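PDB 1QSA: soluble lytic murein transglycosylase from Escherichia coli, which cleaves the glycosidic bonds between N-acetylmuramic acid and N-acetylglucosamine in peptidoglycan, leaving a 1,6-anhydro bond in the muramic acid residue. Local coordinates for residues Glu97-Thr102 with Cys106-Ala111; Val145-Gly150 with Gln179-Tyr184; Asp256-Arg261 with Ala272-Asp277; Ala278-Gln283 with Leu308-Met313. One frame throughout, in Å; residues are numbered along the deposited sequence.

Contact 1 of 4, residues Glu97-Thr102 with Cys106-Ala111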
# COMPACT_ATOMS: atom_id res chain seq x y z
N GLU A 97 -13.52 28.43 -2.14
CA GLU A 97 -13.98 27.05 -2.30
C GLU A 97 -13.28 26.14 -1.29
O GLU A 97 -12.18 26.44 -0.83
CB GLU A 97 -13.68 26.52 -3.71
CG GLU A 97 -14.22 27.37 -4.85
CD GLU A 97 -15.67 27.77 -4.67
OE1 GLU A 97 -16.49 26.93 -4.24
OE2 GLU A 97 -15.99 28.95 -4.97
N LYS A 98 -13.91 25.01 -0.98
CA LYS A 98 -13.38 24.02 -0.04
C LYS A 98 -11.96 23.61 -0.47
O LYS A 98 -11.74 23.26 -1.63
CB LYS A 98 -14.31 22.81 -0.06
CG LYS A 98 -13.94 21.65 0.84
CD LYS A 98 -14.83 20.46 0.48
CE LYS A 98 -14.62 19.29 1.42
NZ LYS A 98 -15.48 18.11 1.03
N PRO A 99 -10.97 23.73 0.43
CA PRO A 99 -9.59 23.36 0.09
C PRO A 99 -9.34 21.86 -0.02
O PRO A 99 -10.22 21.05 0.27
CB PRO A 99 -8.76 24.02 1.21
CG PRO A 99 -9.70 24.09 2.36
CD PRO A 99 -11.04 24.39 1.75
N GLY A 100 -8.12 21.51 -0.40
CA GLY A 100 -7.77 20.11 -0.61
C GLY A 100 -7.49 19.18 0.56
O GLY A 100 -7.89 18.02 0.52
N THR A 101 -6.78 19.66 1.58
CA THR A 101 -6.45 18.78 2.70
C THR A 101 -7.50 18.80 3.78
O THR A 101 -8.25 19.77 3.91
CB THR A 101 -5.10 19.15 3.33
OG1 THR A 101 -5.20 20.44 3.95
CG2 THR A 101 -4.02 19.21 2.25
N THR A 102 -7.54 17.74 4.58
CA THR A 102 -8.50 17.67 5.66
C THR A 102 -8.29 18.80 6.66
O THR A 102 -9.26 19.46 7.06
CB THR A 102 -8.43 16.33 6.40
OG1 THR A 102 -8.59 15.28 5.45
CG2 THR A 102 -9.54 16.24 7.43
N CYS A 106 -11.00 21.67 7.71
CA CYS A 106 -11.42 21.94 9.09
C CYS A 106 -11.39 23.45 9.31
O CYS A 106 -12.31 24.04 9.87
CB CYS A 106 -10.46 21.30 10.09
SG CYS A 106 -10.37 19.48 10.09
N ASN A 107 -10.32 24.09 8.85
CA ASN A 107 -10.18 25.53 9.03
C ASN A 107 -11.15 26.34 8.16
O ASN A 107 -11.66 27.38 8.59
CB ASN A 107 -8.72 25.94 8.79
CG ASN A 107 -7.82 25.56 9.95
OD1 ASN A 107 -8.21 25.72 11.12
ND2 ASN A 107 -6.63 25.08 9.66
N TYR A 108 -11.43 25.83 6.97
CA TYR A 108 -12.36 26.47 6.03
C TYR A 108 -13.75 26.53 6.66
O TYR A 108 -14.41 27.58 6.65
CB TYR A 108 -12.39 25.67 4.73
CG TYR A 108 -13.43 26.11 3.72
CD1 TYR A 108 -13.15 27.14 2.80
CD2 TYR A 108 -14.68 25.49 3.64
CE1 TYR A 108 -14.08 27.52 1.83
CE2 TYR A 108 -15.62 25.86 2.66
CZ TYR A 108 -15.31 26.88 1.76
OH TYR A 108 -16.22 27.21 0.78
N TYR A 109 -14.22 25.40 7.19
CA TYR A 109 -15.54 25.39 7.82
C TYR A 109 -15.60 26.18 9.11
O TYR A 109 -16.62 26.81 9.39
CB TYR A 109 -16.06 23.96 7.96
CG TYR A 109 -16.40 23.42 6.60
CD1 TYR A 109 -17.43 24.00 5.85
CD2 TYR A 109 -15.66 22.39 6.03
CE1 TYR A 109 -17.71 23.57 4.58
CE2 TYR A 109 -15.93 21.95 4.73
CZ TYR A 109 -16.96 22.54 4.02
OH TYR A 109 -17.26 22.11 2.75
N TYR A 110 -14.50 26.24 9.87
CA TYR A 110 -14.50 27.05 11.09
C TYR A 110 -14.57 28.53 10.64
O TYR A 110 -15.24 29.35 11.27
CB TYR A 110 -13.25 26.80 11.92
CG TYR A 110 -13.29 27.46 13.28
CD1 TYR A 110 -14.14 26.99 14.29
CD2 TYR A 110 -12.45 28.53 13.57
CE1 TYR A 110 -14.15 27.57 15.55
CE2 TYR A 110 -12.45 29.12 14.84
CZ TYR A 110 -13.30 28.64 15.82
OH TYR A 110 -13.28 29.22 17.08
N ALA A 111 -13.90 28.86 9.53
CA ALA A 111 -13.94 30.23 9.00
C ALA A 111 -15.38 30.58 8.59
O ALA A 111 -15.82 31.72 8.75
CB ALA A 111 -13.01 30.39 7.81
O HOH W 1 -17.92 19.48 2.83
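Tyr108 turns its CG away from its backbone N (chi1 173°), which lays the ring under Lys98 CA; Lys98 does the same with its own CG (chi1 179°), and that sends its fully extended chain obliquely past the hydroxyl of Tyr109. Lys98 CA sits over the face of the Tyr108 ring, 3.9 Å from its centroid, in a CH-pi contact. Pro99 approaches at the root of the same side chain, its CD 3.5 Å from Tyr108 CB. Glu97 O lies 3.4 Å from Tyr108 CE1. A flat, broad side chain suits this place, for Lys98 covers its face while Glu97 and Pro99 touch it obliquely, and its OH bonds to Pro96 O just upstream. Replacing Tyr108 by an alanine is likely to uncover Lys98 CA, strip Pro99 of part of its contact and leave Pro96 O without its phenolic partner. The loop leads straight into helix 102-114, one of the helices that build the alpha-superhelix: Thr101 is its N-cap, with OG1 bonded to Ala104 N, and Cys106 N gives Thr102 O the first-turn bond, 2.9 Å long. Cys106 SG, 3.2 Å from Thr102 O, forms the disulfide to Cys139 and so ties this turn to helix 138-148. Tyr109 offers its ring face to the Tyr108 CD2 edge, and Tyr109 OH lies 3.7 Å from Lys98 CD. A water lies 2.7 Å from Tyr109 OH, and Lys98 NZ also reaches it by a weak bond. Lys98 NZ has its main partner in a salt bridge to Glu127 of helix 118-129.

Contact 2 of 4, residues Val145-Gly150 with Gln179-Tyr184. With SO4 (sulfate ion), chain M.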
# COMPACT_ATOMS: atom_id res chain seq x y z
N VAL A 145 -17.73 23.96 18.35
CA VAL A 145 -18.78 24.95 18.10
C VAL A 145 -20.01 24.32 17.46
O VAL A 145 -21.15 24.75 17.71
CB VAL A 145 -18.28 26.20 17.27
CG1 VAL A 145 -17.20 26.95 18.05
CG2 VAL A 145 -17.77 25.79 15.89
N TRP A 146 -19.79 23.28 16.66
CA TRP A 146 -20.88 22.56 16.00
C TRP A 146 -21.79 21.97 17.07
O TRP A 146 -23.01 22.15 17.03
CB TRP A 146 -20.32 21.46 15.10
CG TRP A 146 -21.33 20.55 14.45
CD1 TRP A 146 -22.58 20.89 13.99
CD2 TRP A 146 -21.16 19.16 14.17
NE1 TRP A 146 -23.19 19.78 13.44
CE2 TRP A 146 -22.34 18.71 13.53
CE3 TRP A 146 -20.11 18.25 14.39
CZ2 TRP A 146 -22.50 17.38 13.11
CZ3 TRP A 146 -20.28 16.93 13.97
CH2 TRP A 146 -21.47 16.52 13.34
N ARG A 147 -21.19 21.29 18.04
CA ARG A 147 -21.97 20.70 19.12
C ARG A 147 -22.63 21.80 19.98
O ARG A 147 -23.78 21.67 20.38
CB ARG A 147 -21.08 19.81 19.99
CG ARG A 147 -21.82 19.15 21.16
CD ARG A 147 -20.91 18.18 21.90
NE ARG A 147 -21.62 17.53 23.01
CZ ARG A 147 -21.11 16.55 23.76
NH1 ARG A 147 -19.90 16.07 23.52
NH2 ARG A 147 -21.84 16.04 24.75
N ALA A 148 -21.91 22.88 20.23
CA ALA A 148 -22.43 23.98 21.04
C ALA A 148 -23.64 24.68 20.41
O ALA A 148 -24.44 25.28 21.13
CB ALA A 148 -21.33 25.00 21.33
N SER A 149 -23.79 24.57 19.10
CA SER A 149 -24.89 25.20 18.37
C SER A 149 -26.24 24.51 18.56
O SER A 149 -27.28 25.09 18.26
CB SER A 149 -24.60 25.20 16.87
OG SER A 149 -24.80 23.91 16.33
N GLY A 150 -26.20 23.24 18.98
CA GLY A 150 -27.41 22.47 19.17
C GLY A 150 -27.81 21.76 17.89
O GLY A 150 -28.81 21.04 17.86
N GLN A 179 -17.13 12.23 26.73
CA GLN A 179 -17.85 13.49 26.52
C GLN A 179 -19.26 13.19 25.98
O GLN A 179 -19.85 14.00 25.28
CB GLN A 179 -17.11 14.36 25.49
CG GLN A 179 -15.61 14.54 25.73
CD GLN A 179 -14.88 15.21 24.56
OE1 GLN A 179 -15.51 15.71 23.62
NE2 GLN A 179 -13.56 15.22 24.62
N MET A 180 -19.80 12.02 26.31
CA MET A 180 -21.11 11.61 25.80
C MET A 180 -22.29 12.56 26.03
O MET A 180 -22.44 13.13 27.12
CB MET A 180 -21.49 10.25 26.42
CG MET A 180 -22.65 9.55 25.74
SD MET A 180 -22.15 8.88 24.16
CE MET A 180 -21.79 7.16 24.63
N PRO A 181 -23.12 12.79 24.99
CA PRO A 181 -24.28 13.67 25.15
C PRO A 181 -25.19 12.97 26.18
O PRO A 181 -25.15 11.75 26.31
CB PRO A 181 -24.93 13.63 23.77
CG PRO A 181 -23.77 13.44 22.84
CD PRO A 181 -22.88 12.47 23.57
N ALA A 182 -26.01 13.74 26.89
CA ALA A 182 -26.90 13.18 27.90
C ALA A 182 -27.78 12.03 27.41
O ALA A 182 -28.07 11.11 28.18
CB ALA A 182 -27.76 14.28 28.52
N ASP A 183 -28.15 12.07 26.13
CA ASP A 183 -29.00 11.04 25.52
C ASP A 183 -28.50 9.61 25.76
O ASP A 183 -29.29 8.70 26.03
CB ASP A 183 -29.08 11.23 24.00
CG ASP A 183 -29.47 12.63 23.58
OD1 ASP A 183 -28.72 13.59 23.88
OD2 ASP A 183 -30.52 12.76 22.92
N TYR A 184 -27.18 9.43 25.68
CA TYR A 184 -26.57 8.12 25.82
C TYR A 184 -25.62 7.97 26.99
O TYR A 184 -24.81 7.04 27.03
CB TYR A 184 -25.84 7.76 24.51
CG TYR A 184 -26.59 8.17 23.26
CD1 TYR A 184 -27.83 7.61 22.93
CD2 TYR A 184 -26.06 9.15 22.41
CE1 TYR A 184 -28.52 8.01 21.78
CE2 TYR A 184 -26.74 9.56 21.27
CZ TYR A 184 -27.97 8.99 20.96
OH TYR A 184 -28.62 9.40 19.82
S SO4 M . -25.35 17.40 26.14
O1 SO4 M . -26.32 16.80 25.20
O2 SO4 M . -25.09 16.46 27.25
O3 SO4 M . -24.09 17.71 25.44
O4 SO4 M . -25.92 18.65 26.70
O HOH W 2 -17.81 16.85 21.59
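Arg147 points its guanidinium end-on at a single backbone oxygen, Gln179 O, and grips it with both terminal nitrogens. Arg147 NH1 lies 2.7 Å from Gln179 O and Arg147 NH2 2.9 Å from the same atom. The oxygen sits practically in the guanidinium plane; on the carbonyl's side, NH1 arrives in the carbonyl plane, whereas NH2 is tilted 25° out of it. The reach is made by an almost fully stretched chain: CG is trans to the backbone N (chi1 180°), and no bend intervenes before NE. Arginine suits such a span, since it is long enough to bridge from a helix to a separate loop and carries several N-H groups in one plane. Pro181 lies over one guanidinium face, with Pro181 CG 3.8 Å from Arg147 NH2, so the flat cation has an apolar ring above it and polar partners around its rim. At that rim Arg147 NH2 also donates to sulfate O3 at 2.9 Å, with an N-H...O angle of 156°. The sulfate, probably from the crystallisation liquor, is held in addition by Ala182 N, 2.9 Å from its O2. An alanine in place of Arg147 would probably leave Gln179 O without its two donors, strip the sulfate of its cationic partner and break the direct link between helix and loop. Far from the predicted active site, the contact links non-adjacent elements of the alpha-superhelix, joining the last turn of helix 138-148 to the loop between helices 170-178 and 185-196. Tyr157 of the intervening helix 154-166 touches Arg147, Gln179 and Pro181 alike, while Met180 packs on Ala188 and Ile191 of helix 185-196.

Contact 3 of 4, residues Asp256-Arg261 with Ala272-Asp277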
# COMPACT_ATOMS: atom_id res chain seq x y z
N ASP A 256 -17.88 -16.94 12.09
CA ASP A 256 -16.84 -16.61 11.10
C ASP A 256 -15.60 -16.04 11.78
O ASP A 256 -14.47 -16.39 11.45
CB ASP A 256 -17.35 -15.59 10.07
CG ASP A 256 -18.36 -16.15 9.09
OD1 ASP A 256 -18.65 -17.36 9.10
OD2 ASP A 256 -18.88 -15.36 8.29
N ILE A 257 -15.83 -15.13 12.72
CA ILE A 257 -14.76 -14.48 13.47
C ILE A 257 -13.87 -15.51 14.18
O ILE A 257 -12.64 -15.45 14.09
CB ILE A 257 -15.35 -13.47 14.48
CG1 ILE A 257 -15.85 -12.24 13.73
CG2 ILE A 257 -14.33 -13.10 15.55
CD1 ILE A 257 -16.77 -11.36 14.55
N VAL A 258 -14.50 -16.49 14.83
CA VAL A 258 -13.76 -17.52 15.54
C VAL A 258 -13.04 -18.47 14.58
O VAL A 258 -11.87 -18.80 14.79
CB VAL A 258 -14.68 -18.30 16.50
CG1 VAL A 258 -13.95 -19.51 17.09
CG2 VAL A 258 -15.14 -17.39 17.62
N ALA A 259 -13.73 -18.86 13.50
CA ALA A 259 -13.16 -19.77 12.51
C ALA A 259 -11.85 -19.25 11.93
O ALA A 259 -10.93 -20.02 11.67
CB ALA A 259 -14.17 -20.04 11.40
N TRP A 260 -11.77 -17.93 11.72
CA TRP A 260 -10.56 -17.30 11.22
C TRP A 260 -9.38 -17.53 12.14
O TRP A 260 -8.22 -17.53 11.70
CB TRP A 260 -10.75 -15.78 11.11
CG TRP A 260 -11.22 -15.31 9.79
CD1 TRP A 260 -12.47 -14.84 9.49
CD2 TRP A 260 -10.47 -15.26 8.58
NE1 TRP A 260 -12.53 -14.51 8.15
CE2 TRP A 260 -11.32 -14.76 7.57
CE3 TRP A 260 -9.15 -15.60 8.25
CZ2 TRP A 260 -10.90 -14.58 6.26
CZ3 TRP A 260 -8.73 -15.42 6.93
CH2 TRP A 260 -9.60 -14.91 5.95
N ARG A 261 -9.67 -17.65 13.44
CA ARG A 261 -8.64 -17.83 14.45
C ARG A 261 -8.32 -19.29 14.76
O ARG A 261 -7.53 -19.58 15.65
CB ARG A 261 -9.00 -17.09 15.74
CG ARG A 261 -9.49 -15.65 15.57
CD ARG A 261 -8.59 -14.82 14.66
NE ARG A 261 -7.20 -14.77 15.12
CZ ARG A 261 -6.32 -13.86 14.72
NH1 ARG A 261 -6.69 -12.89 13.88
NH2 ARG A 261 -5.08 -13.89 15.17
N ALA A 272 -11.27 -28.14 15.29
CA ALA A 272 -11.27 -28.29 13.83
C ALA A 272 -12.65 -28.68 13.30
O ALA A 272 -13.08 -28.20 12.24
CB ALA A 272 -10.22 -29.30 13.38
N LYS A 273 -13.35 -29.55 14.02
CA LYS A 273 -14.69 -29.98 13.63
C LYS A 273 -15.67 -28.80 13.73
O LYS A 273 -16.49 -28.58 12.84
CB LYS A 273 -15.15 -31.14 14.52
CG LYS A 273 -16.55 -31.64 14.24
CD LYS A 273 -16.86 -32.84 15.13
CE LYS A 273 -18.28 -33.33 14.93
NZ LYS A 273 -18.57 -34.50 15.82
N TRP A 274 -15.56 -28.05 14.82
CA TRP A 274 -16.42 -26.90 15.04
C TRP A 274 -16.15 -25.86 13.95
O TRP A 274 -17.07 -25.31 13.36
CB TRP A 274 -16.14 -26.29 16.42
CG TRP A 274 -17.09 -25.19 16.79
CD1 TRP A 274 -18.26 -25.32 17.48
CD2 TRP A 274 -16.98 -23.80 16.44
NE1 TRP A 274 -18.89 -24.10 17.59
CE2 TRP A 274 -18.13 -23.15 16.96
CE3 TRP A 274 -16.03 -23.04 15.74
CZ2 TRP A 274 -18.35 -21.77 16.79
CZ3 TRP A 274 -16.25 -21.67 15.57
CH2 TRP A 274 -17.41 -21.05 16.10
N ARG A 275 -14.87 -25.62 13.68
CA ARG A 275 -14.45 -24.65 12.66
C ARG A 275 -15.01 -25.01 11.29
O ARG A 275 -15.57 -24.17 10.60
CB ARG A 275 -12.92 -24.59 12.58
CG ARG A 275 -12.37 -23.72 11.44
CD ARG A 275 -10.93 -24.09 11.11
NE ARG A 275 -10.87 -25.44 10.56
CZ ARG A 275 -9.89 -26.32 10.79
NH1 ARG A 275 -8.84 -26.01 11.53
NH2 ARG A 275 -9.98 -27.53 10.25
N ASP A 276 -14.87 -26.28 10.89
CA ASP A 276 -15.37 -26.69 9.59
C ASP A 276 -16.88 -26.63 9.45
O ASP A 276 -17.40 -26.38 8.35
CB ASP A 276 -14.80 -28.04 9.17
CG ASP A 276 -13.31 -27.97 8.86
OD1 ASP A 276 -12.76 -26.84 8.77
OD2 ASP A 276 -12.67 -29.02 8.70
N ASP A 277 -17.59 -26.86 10.55
CA ASP A 277 -19.04 -26.78 10.54
C ASP A 277 -19.40 -25.30 10.36
O ASP A 277 -20.27 -24.96 9.57
CB ASP A 277 -19.64 -27.31 11.85
CG ASP A 277 -21.14 -27.03 11.97
OD1 ASP A 277 -21.95 -27.81 11.40
OD2 ASP A 277 -21.51 -26.03 12.62
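Ala259 and Arg275 bring the two helices closest, their CA atoms only 5.0 Å apart. The axes of segments 256-260 and 272-277 approach to 9.3 Å and cross at 132° between their N-to-C directions, an inclined antiparallel pair of successive helices in the alpha-superhelix. Alanine suits the crossing because its single methyl lets the neighbouring backbone come near: Ala259 CB lies 4.1 Å from Arg275 CG. One residue away, Val258 and Trp274 carry the apolar half. The indole extends away from its own backbone N (chi1 -173°), which sends its six-membered ring across to the valine, and the two side chains meet at about a right angle. Val258 CG1 is 3.5 Å from Trp274 CZ3, one methyl of the branched valine against the far corner of a large ring, while Ala259 N lies near the ring plane at its edge. Arg275 then bends at chi3 (65°), turning its charged end back along its own helix. There Arg275 NE, 3.0 Å from Asp276 OD1, and Arg275 NH2, 3.2 Å from the same oxygen, form a side-on salt bridge, both meeting the oxygen from the same face of the carboxylate. The remaining nitrogen, NH1, bonds to Leu262 O in the connecting loop. Asp276 OD1 has a second cation in Arg291, so this one oxygen joins helix 269-280 to helix 285-298. Among the other neighbours of Trp274, helix 230-243 contributes Arg234, in cation-pi contact, and Ile237, and Val258 also packs on Phe222 of helix 212-228.

Contact 4 of 4, residues Ala278-Gln283 with Leu308-Met313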
# COMPACT_ATOMS: atom_id res chain seq x y z
N ALA A 278 -18.68 -24.42 11.06
CA ALA A 278 -18.91 -22.98 10.96
C ALA A 278 -18.67 -22.49 9.53
O ALA A 278 -19.50 -21.76 8.97
CB ALA A 278 -18.02 -22.22 11.94
N ILE A 279 -17.57 -22.94 8.92
CA ILE A 279 -17.27 -22.51 7.55
C ILE A 279 -18.29 -23.04 6.54
O ILE A 279 -18.62 -22.36 5.58
CB ILE A 279 -15.82 -22.86 7.14
CG1 ILE A 279 -14.84 -22.21 8.12
CG2 ILE A 279 -15.53 -22.29 5.74
CD1 ILE A 279 -13.41 -22.65 7.93
N MET A 280 -18.82 -24.24 6.79
CA MET A 280 -19.83 -24.84 5.91
C MET A 280 -21.10 -23.99 5.89
O MET A 280 -21.81 -23.95 4.89
CB MET A 280 -20.18 -26.27 6.37
CG MET A 280 -19.14 -27.33 6.00
SD MET A 280 -18.96 -27.52 4.21
CE MET A 280 -20.46 -28.45 3.81
N ARG A 281 -21.36 -23.30 7.00
CA ARG A 281 -22.54 -22.44 7.14
C ARG A 281 -22.25 -20.97 6.83
O ARG A 281 -23.13 -20.12 6.94
CB ARG A 281 -23.08 -22.55 8.57
CG ARG A 281 -23.60 -23.92 8.93
CD ARG A 281 -24.56 -23.85 10.10
NE ARG A 281 -23.92 -24.15 11.38
CZ ARG A 281 -24.55 -24.10 12.55
NH1 ARG A 281 -25.83 -23.74 12.62
NH2 ARG A 281 -23.90 -24.39 13.67
N SER A 282 -21.01 -20.69 6.43
CA SER A 282 -20.60 -19.32 6.13
C SER A 282 -20.92 -18.82 4.73
O SER A 282 -21.06 -19.59 3.78
CB SER A 282 -19.10 -19.16 6.39
OG SER A 282 -18.68 -17.82 6.18
N GLN A 283 -21.03 -17.50 4.62
CA GLN A 283 -21.29 -16.82 3.36
C GLN A 283 -20.03 -16.02 2.98
O GLN A 283 -19.98 -15.37 1.93
CB GLN A 283 -22.47 -15.84 3.49
CG GLN A 283 -23.79 -16.47 3.93
CD GLN A 283 -24.25 -17.55 2.99
OE1 GLN A 283 -24.17 -17.41 1.76
NE2 GLN A 283 -24.71 -18.67 3.55
N LEU A 308 -12.93 -26.21 -2.42
CA LEU A 308 -12.94 -25.45 -3.67
C LEU A 308 -14.38 -25.37 -4.18
O LEU A 308 -14.80 -24.36 -4.74
CB LEU A 308 -12.09 -26.13 -4.74
CG LEU A 308 -10.87 -25.46 -5.39
CD1 LEU A 308 -11.03 -25.50 -6.89
CD2 LEU A 308 -10.63 -24.03 -4.90
N ALA A 309 -15.13 -26.45 -3.97
CA ALA A 309 -16.53 -26.51 -4.40
C ALA A 309 -17.44 -25.61 -3.57
O ALA A 309 -18.53 -25.25 -4.03
CB ALA A 309 -17.03 -27.97 -4.36
N ARG A 310 -17.03 -25.25 -2.35
CA ARG A 310 -17.83 -24.38 -1.49
C ARG A 310 -17.70 -22.90 -1.85
O ARG A 310 -18.46 -22.06 -1.37
CB ARG A 310 -17.47 -24.56 -0.01
CG ARG A 310 -17.64 -25.98 0.52
CD ARG A 310 -19.08 -26.41 0.50
NE ARG A 310 -19.91 -25.61 1.40
CZ ARG A 310 -21.21 -25.83 1.59
NH1 ARG A 310 -21.82 -26.82 0.94
NH2 ARG A 310 -21.91 -25.07 2.42
N LEU A 311 -16.71 -22.57 -2.68
CA LEU A 311 -16.52 -21.18 -3.11
C LEU A 311 -17.69 -20.73 -3.96
O LEU A 311 -18.25 -21.52 -4.73
CB LEU A 311 -15.26 -21.06 -3.96
CG LEU A 311 -13.92 -21.17 -3.22
CD1 LEU A 311 -12.81 -21.34 -4.23
CD2 LEU A 311 -13.72 -19.92 -2.37
N PRO A 312 -18.13 -19.47 -3.79
CA PRO A 312 -19.24 -19.04 -4.64
C PRO A 312 -18.73 -18.95 -6.08
O PRO A 312 -17.52 -18.84 -6.32
CB PRO A 312 -19.61 -17.66 -4.07
CG PRO A 312 -18.39 -17.20 -3.38
CD PRO A 312 -17.81 -18.46 -2.77
N MET A 313 -19.65 -19.07 -7.03
CA MET A 313 -19.33 -19.04 -8.45
C MET A 313 -18.36 -17.91 -8.82
O MET A 313 -17.39 -18.11 -9.55
CB MET A 313 -20.64 -18.91 -9.23
CG MET A 313 -20.50 -18.87 -10.73
SD MET A 313 -22.08 -18.36 -11.47
CE MET A 313 -21.99 -16.59 -11.21
O HOH W 3 -19.30 -23.14 2.97
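Met280 and Arg310 form a small surface contact between the ends of two helices, 269-280 and 301-310, which are separated along the chain by helix 285-298. Its direct contacts are those of this pair. Both side chains are bent at chi2 and chi3, Arg310 with chi2 at -64° and chi3 at -65°, and they meet at about a right angle. The bends bring the thioether tip over one face of the guanidinium: Met280 CE lies 3.5 Å from Arg310 CZ, above the centre of the group, and Met280 SD is 3.5 Å from Arg310 NE. Methionine suits the place: its flexible, polarisable thioether can lie over a flat cation, while a water meets the edge. Arg310 NH2 reaches the Met280 carbonyl O at 2.7 Å, but that oxygen stands out of the guanidinium plane, on the same side as Met280 CE, and the N-H...O angle of 122° makes the bond weak. The water, lying in the guanidinium plane, adds a second tie: it accepts from Arg310 NE at 3.0 Å and donates to Ile279 O at 2.8 Å. Ile279 and Met280 also touch Trp307 of helix 301-310, and Leu311 packs on Ile288 and Glu289 of the intervening helix. An arginine close to the carbonyls of a helix C-terminus is also electrostatically apt, since the partial negative charge there would be expected to suit a cation. The pair thus joins the C-terminal ends of two helices that stand either side of helix 285-298 in sequence, within the alpha-superhelix.

How the contacts relate
Contact 3 is the buried one of the four; contacts 1 and 2 are partly buried, and contact 4 lies at the surface. The chemistry follows: contact 3 is mostly apolar between helices, contact 1 rests a loop on a tyrosine, and contacts 2 and 4 each depend on an arginine reaching main-chain oxygens, firmly in contact 2 and weakly in contact 4. Contacts 3 and 4 share helix 269-280, with centres about 12 Å apart, and touch through Ala259 and Ile279 and a probable Asp256-Ser282 hydrogen bond. Contacts 1 and 2 meet where Tyr110 packs on Val145. The two pairs stand well apart, contacts 1 and 3 about 47 Å between centres.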